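Local coordinates for protein putative non-ribosomal peptide synthetase (Actinomadura parvosata subsp. kistnae, PDB 6M7L) that is a condensation-family domain of a non-ribosomal peptide synthetase, probably not condensing itself and perhaps recruiting tailoring enzymes to the carrier-bound peptide, at residues A[327-332]-A[463-468]; A[320-325]-A[339-344]. All coordinates share one frame; numbering follows the deposited sequence.

Contact 1 (A[327-332]-A[463-468]); sequences GDPAFT and VRLSQV
Asp328 reaches across to the turn of 463-468 with its carboxylate. CB lies 4.1 Å from Arg464 CD. CG stands anti to the backbone N (chi1 -151°), which carries the two oxygens over to Ser466, and itself comes 3.6 Å from Ser466 OG. There OD1 takes the backbone N of Ser466 at 3.0 Å through its syn lone pair, with an N-H...O angle of 153°, and a weak bond from Ser466 OG adds to the grip. OD2 ends beside Ser466 CB. With an alanine here the Ser466 N-H would probably be left without its acceptor and the turn with one tie fewer to 327-332. Beyond Asp328 the two backbones run side by side as a single, isolated beta bridge between Ala330 and Arg464: Phe331 N donates to Val463 O at 3.1 Å, while Leu465 N gives Pro329 O a weak bond, bent to 127°. Ala330 is the N-cap residue of helix 331-346, so the bridge ties the start of that helix to the loop following helix 440-459. On the apolar side, Pro329 CD and Leu465 CB lie 4.2 Å apart, the two side chains pointing the same way, and Phe331 CB approaches Val463 CG1.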
loop_
_atom_site.group_PDB
_atom_site.type_symbol
_atom_site.label_atom_id
_atom_site.label_comp_id
_atom_site.label_asym_id
_atom_site.label_seq_id
_atom_site.Cartn_x
_atom_site.Cartn_y
_atom_site.Cartn_z
ATOM N N GLY A 327 -28.324 -31.882 17.550
ATOM C CA GLY A 327 -28.050 -33.215 17.054
ATOM C C GLY A 327 -26.575 -33.517 17.228
ATOM O O GLY A 327 -25.935 -33.085 18.196
ATOM N N ASP A 328 -26.012 -34.248 16.274
ATOM C CA ASP A 328 -24.580 -34.543 16.263
ATOM C C ASP A 328 -24.069 -34.400 14.841
ATOM O O ASP A 328 -23.889 -35.390 14.120
ATOM C CB ASP A 328 -24.296 -35.932 16.832
ATOM C CG ASP A 328 -22.932 -36.021 17.480
ATOM O OD1 ASP A 328 -21.921 -35.884 16.762
ATOM O OD2 ASP A 328 -22.872 -36.198 18.713
ATOM N N PRO A 329 -23.812 -33.173 14.403
ATOM C CA PRO A 329 -23.426 -32.951 13.009
ATOM C C PRO A 329 -21.979 -33.334 12.754
ATOM O O PRO A 329 -21.129 -33.304 13.647
ATOM C CB PRO A 329 -23.631 -31.440 12.820
ATOM C CG PRO A 329 -24.285 -30.944 14.096
ATOM C CD PRO A 329 -23.905 -31.914 15.155
ATOM N N ALA A 330 -21.710 -33.704 11.507
ATOM C CA ALA A 330 -20.348 -33.957 11.066
ATOM C C ALA A 330 -19.702 -32.654 10.603
ATOM O O ALA A 330 -20.370 -31.639 10.400
ATOM C CB ALA A 330 -20.329 -35.000 9.950
ATOM N N PHE A 331 -18.376 -32.694 10.439
ATOM C CA PHE A 331 -17.650 -31.496 10.027
ATOM C C PHE A 331 -18.192 -30.943 8.715
ATOM O O PHE A 331 -18.354 -29.726 8.568
ATOM C CB PHE A 331 -16.158 -31.797 9.903
ATOM C CG PHE A 331 -15.363 -30.667 9.316
ATOM C CD1 PHE A 331 -14.895 -30.736 8.013
ATOM C CD2 PHE A 331 -15.094 -29.530 10.062
ATOM C CE1 PHE A 331 -14.165 -29.697 7.467
ATOM C CE2 PHE A 331 -14.366 -28.486 9.522
ATOM C CZ PHE A 331 -13.901 -28.571 8.222
ATOM N N THR A 332 -18.480 -31.821 7.751
ATOM C CA THR A 332 -19.104 -31.371 6.510
ATOM C C THR A 332 -20.453 -30.720 6.781
ATOM O O THR A 332 -20.794 -29.701 6.170
ATOM C CB THR A 332 -19.267 -32.545 5.542
ATOM O OG1 THR A 332 -19.944 -33.622 6.203
ATOM C CG2 THR A 332 -17.917 -33.026 5.054
ATOM N N VAL A 463 -16.271 -36.922 10.360
ATOM C CA VAL A 463 -16.244 -37.104 11.807
ATOM C C VAL A 463 -17.369 -36.304 12.444
ATOM O O VAL A 463 -17.576 -35.125 12.131
ATOM C CB VAL A 463 -14.869 -36.711 12.372
ATOM C CG1 VAL A 463 -14.551 -35.246 12.086
ATOM C CG2 VAL A 463 -14.805 -36.988 13.862
ATOM N N ARG A 464 -18.124 -36.954 13.323
ATOM C CA ARG A 464 -19.197 -36.270 14.021
ATOM C C ARG A 464 -18.626 -35.344 15.093
ATOM O O ARG A 464 -17.447 -35.413 15.454
ATOM C CB ARG A 464 -20.162 -37.277 14.648
ATOM C CG ARG A 464 -21.040 -38.031 13.658
ATOM C CD ARG A 464 -22.301 -38.538 14.347
ATOM N NE ARG A 464 -23.087 -39.439 13.508
ATOM C CZ ARG A 464 -23.170 -40.753 13.694
ATOM N NH1 ARG A 464 -22.517 -41.327 14.696
ATOM N NH2 ARG A 464 -23.911 -41.495 12.881
ATOM N N LEU A 465 -19.488 -34.460 15.602
ATOM C CA LEU A 465 -19.074 -33.548 16.664
ATOM C C LEU A 465 -18.681 -34.300 17.928
ATOM O O LEU A 465 -17.772 -33.872 18.647
ATOM C CB LEU A 465 -20.198 -32.554 16.962
ATOM C CG LEU A 465 -20.042 -31.637 18.178
ATOM C CD1 LEU A 465 -18.825 -30.737 18.030
ATOM C CD2 LEU A 465 -21.303 -30.813 18.396
ATOM N N SER A 466 -19.340 -35.427 18.204
ATOM C CA SER A 466 -19.091 -36.160 19.442
ATOM C C SER A 466 -17.788 -36.949 19.387
ATOM O O SER A 466 -17.053 -37.003 20.378
ATOM C CB SER A 466 -20.257 -37.100 19.737
ATOM O OG SER A 466 -20.353 -38.111 18.749
ATOM N N GLN A 467 -17.488 -37.571 18.247
ATOM C CA GLN A 467 -16.330 -38.444 18.113
ATOM C C GLN A 467 -15.058 -37.691 17.733
ATOM O O GLN A 467 -14.135 -38.293 17.173
ATOM C CB GLN A 467 -16.618 -39.543 17.086
ATOM C CG GLN A 467 -17.075 -39.025 15.732
ATOM C CD GLN A 467 -17.262 -40.135 14.715
ATOM O OE1 GLN A 467 -17.198 -39.902 13.507
ATOM N NE2 GLN A 467 -17.495 -41.349 15.198
ATOM N N VAL A 468 -14.983 -36.405 18.033
ATOM C CA VAL A 468 -13.817 -35.596 17.700
ATOM C C VAL A 468 -12.871 -35.574 18.893
ATOM O O VAL A 468 -13.290 -35.672 20.051
ATOM C CB VAL A 468 -14.253 -34.182 17.257
ATOM C CG1 VAL A 468 -13.667 -33.105 18.160
ATOM C CG2 VAL A 468 -13.873 -33.955 15.805
#

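Contact 2 (A[320-325]-A[339-344]); sequences ALPVDL and RDVSED
Val341 carries the apolar part of this contact, pointing from helix 339-344 at strand 320-324 and meeting three successive strand residues. Its CG1 lies 3.8 Å from Val323 CG2, the two valines crossing at about a right angle, and 4.4 Å from Leu321 CB. With CG2 anti to the backbone N, the other methyl is directed at Pro322, where it comes 4.0 Å from the ring CD. Leu321 reaches further along the helix, its CD2 4.4 Å from Ser342 CA. Alongside this packing Val341 CG2 sits next to the carbonyl oxygen of Pro322, methyl against backbone. Within the helix segment Arg339 NH1 and Asp340 OD2 form a salt bridge at 2.6 Å, the carboxylate oxygen in plane at the edge of the guanidinium. Strand and helix segments run roughly antiparallel, 146° between their directions, with axes 8.0 Å apart at closest approach, as helix 331-346 folds back on the strand before it in a strand-loop-helix unit. The strand pairs with strand 292-299 in a two-stranded antiparallel sheet through backbone bonds of Leu321 to Ile295 and Val323 to Val293; helix 272-288 packs on Leu321 and Val323, while Trp215 of helix 207-218 touches Pro322.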
loop_
_atom_site.group_PDB
_atom_site.type_symbol
_atom_site.label_atom_id
_atom_site.label_comp_id
_atom_site.label_asym_id
_atom_site.label_seq_id
_atom_site.Cartn_x
_atom_site.Cartn_y
_atom_site.Cartn_z
ATOM N N ALA A 320 -21.869 -11.228 14.267
ATOM C CA ALA A 320 -22.060 -12.487 14.972
ATOM C C ALA A 320 -22.391 -13.590 13.975
ATOM O O ALA A 320 -23.107 -13.365 12.995
ATOM C CB ALA A 320 -23.178 -12.360 16.007
ATOM N N LEU A 321 -21.862 -14.786 14.225
ATOM C CA LEU A 321 -22.051 -15.937 13.340
ATOM C C LEU A 321 -22.524 -17.135 14.154
ATOM O O LEU A 321 -21.811 -18.138 14.282
ATOM C CB LEU A 321 -20.759 -16.261 12.589
ATOM C CG LEU A 321 -20.084 -15.091 11.865
ATOM C CD1 LEU A 321 -18.763 -15.523 11.253
ATOM C CD2 LEU A 321 -21.007 -14.507 10.808
ATOM N N PRO A 322 -23.736 -17.071 14.710
ATOM C CA PRO A 322 -24.220 -18.175 15.550
ATOM C C PRO A 322 -24.456 -19.434 14.728
ATOM O O PRO A 322 -25.132 -19.407 13.697
ATOM C CB PRO A 322 -25.530 -17.630 16.131
ATOM C CG PRO A 322 -25.983 -16.632 15.131
ATOM C CD PRO A 322 -24.737 -15.996 14.593
ATOM N N VAL A 323 -23.896 -20.543 15.199
ATOM C CA VAL A 323 -24.027 -21.838 14.546
ATOM C C VAL A 323 -24.669 -22.805 15.530
ATOM O O VAL A 323 -24.224 -22.918 16.678
ATOM C CB VAL A 323 -22.668 -22.370 14.056
ATOM C CG1 VAL A 323 -22.780 -23.830 13.659
ATOM C CG2 VAL A 323 -22.169 -21.535 12.885
ATOM N N ASP A 324 -25.719 -23.488 15.084
ATOM C CA ASP A 324 -26.398 -24.486 15.896
ATOM C C ASP A 324 -25.784 -25.850 15.613
ATOM O O ASP A 324 -25.831 -26.335 14.478
ATOM C CB ASP A 324 -27.898 -24.495 15.604
ATOM C CG ASP A 324 -28.677 -25.382 16.560
ATOM O OD1 ASP A 324 -28.058 -25.991 17.458
ATOM O OD2 ASP A 324 -29.914 -25.464 16.415
ATOM N N LEU A 325 -25.200 -26.461 16.643
ATOM C CA LEU A 325 -24.645 -27.804 16.548
ATOM C C LEU A 325 -25.572 -28.847 17.160
ATOM O O LEU A 325 -25.109 -29.895 17.624
ATOM C CB LEU A 325 -23.266 -27.849 17.205
ATOM C CG LEU A 325 -22.276 -26.845 16.607
ATOM C CD1 LEU A 325 -20.930 -26.911 17.294
ATOM C CD2 LEU A 325 -22.121 -27.091 15.118
ATOM N N ARG A 339 -21.470 -22.067 6.707
ATOM C CA ARG A 339 -21.614 -21.359 5.440
ATOM C C ARG A 339 -22.953 -20.638 5.356
ATOM O O ARG A 339 -23.024 -19.500 4.878
ATOM C CB ARG A 339 -21.462 -22.339 4.278
ATOM C CG ARG A 339 -21.448 -21.689 2.906
ATOM C CD ARG A 339 -22.418 -22.371 1.950
ATOM N NE ARG A 339 -22.375 -23.827 2.056
ATOM C CZ ARG A 339 -23.386 -24.575 2.489
ATOM N NH1 ARG A 339 -24.528 -24.004 2.847
ATOM N NH2 ARG A 339 -23.259 -25.894 2.556
ATOM N N ASP A 340 -24.027 -21.279 5.829
ATOM C CA ASP A 340 -25.358 -20.702 5.672
ATOM C C ASP A 340 -25.550 -19.476 6.556
ATOM O O ASP A 340 -26.201 -18.507 6.145
ATOM C CB ASP A 340 -26.433 -21.746 5.975
ATOM C CG ASP A 340 -26.490 -22.842 4.933
ATOM O OD1 ASP A 340 -26.534 -24.030 5.315
ATOM O OD2 ASP A 340 -26.473 -22.514 3.728
ATOM N N VAL A 341 -25.002 -19.493 7.774
ATOM C CA VAL A 341 -25.191 -18.344 8.651
ATOM C C VAL A 341 -24.351 -17.166 8.181
ATOM O O VAL A 341 -24.721 -16.006 8.401
ATOM C CB VAL A 341 -24.888 -18.711 10.117
ATOM C CG1 VAL A 341 -23.403 -18.958 10.321
ATOM C CG2 VAL A 341 -25.385 -17.613 11.047
ATOM N N SER A 342 -23.223 -17.429 7.513
ATOM C CA SER A 342 -22.399 -16.331 7.021
ATOM C C SER A 342 -23.073 -15.602 5.864
ATOM O O SER A 342 -22.921 -14.383 5.732
ATOM C CB SER A 342 -21.024 -16.850 6.599
ATOM O OG SER A 342 -20.142 -15.773 6.329
ATOM N N GLU A 343 -23.825 -16.323 5.030
ATOM C CA GLU A 343 -24.556 -15.672 3.948
ATOM C C GLU A 343 -25.709 -14.837 4.486
ATOM O O GLU A 343 -25.917 -13.699 4.047
ATOM C CB GLU A 343 -25.061 -16.718 2.955
ATOM C CG GLU A 343 -23.972 -17.293 2.067
ATOM C CD GLU A 343 -24.354 -18.627 1.463
ATOM O OE1 GLU A 343 -25.513 -19.057 1.648
ATOM O OE2 GLU A 343 -23.491 -19.249 0.807
ATOM N N ASP A 344 -26.468 -15.379 5.440
ATOM C CA ASP A 344 -27.585 -14.630 6.005
ATOM C C ASP A 344 -27.097 -13.441 6.823
ATOM O O ASP A 344 -27.719 -12.373 6.803
ATOM C CB ASP A 344 -28.456 -15.550 6.862
ATOM C CG ASP A 344 -28.987 -16.741 6.086
ATOM O OD1 ASP A 344 -29.104 -16.643 4.845
ATOM O OD2 ASP A 344 -29.290 -17.774 6.719
#

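In the fold
Both contacts use helix 331-346: contact 1 takes its first residue, Phe331, and those leading into it, contact 2 a stretch near its C-terminal end. Their centres are about 17 Å apart, on the same side of the chain's centre. Along the chain the segments alternate, 320-325, 327-332, 339-344 and 463-468, so strand 317-324 leads almost directly into the helix that then folds back against it, while the last segment returns from far along the sequence. The two sites meet where Leu465 CD2 packs 3.7 Å from Leu325 CB. Helix 272-288 lines both. Within the condensation domain, helix 331-346 is thus fastened near one end to the C-terminal loop and further on to the two-stranded sheet.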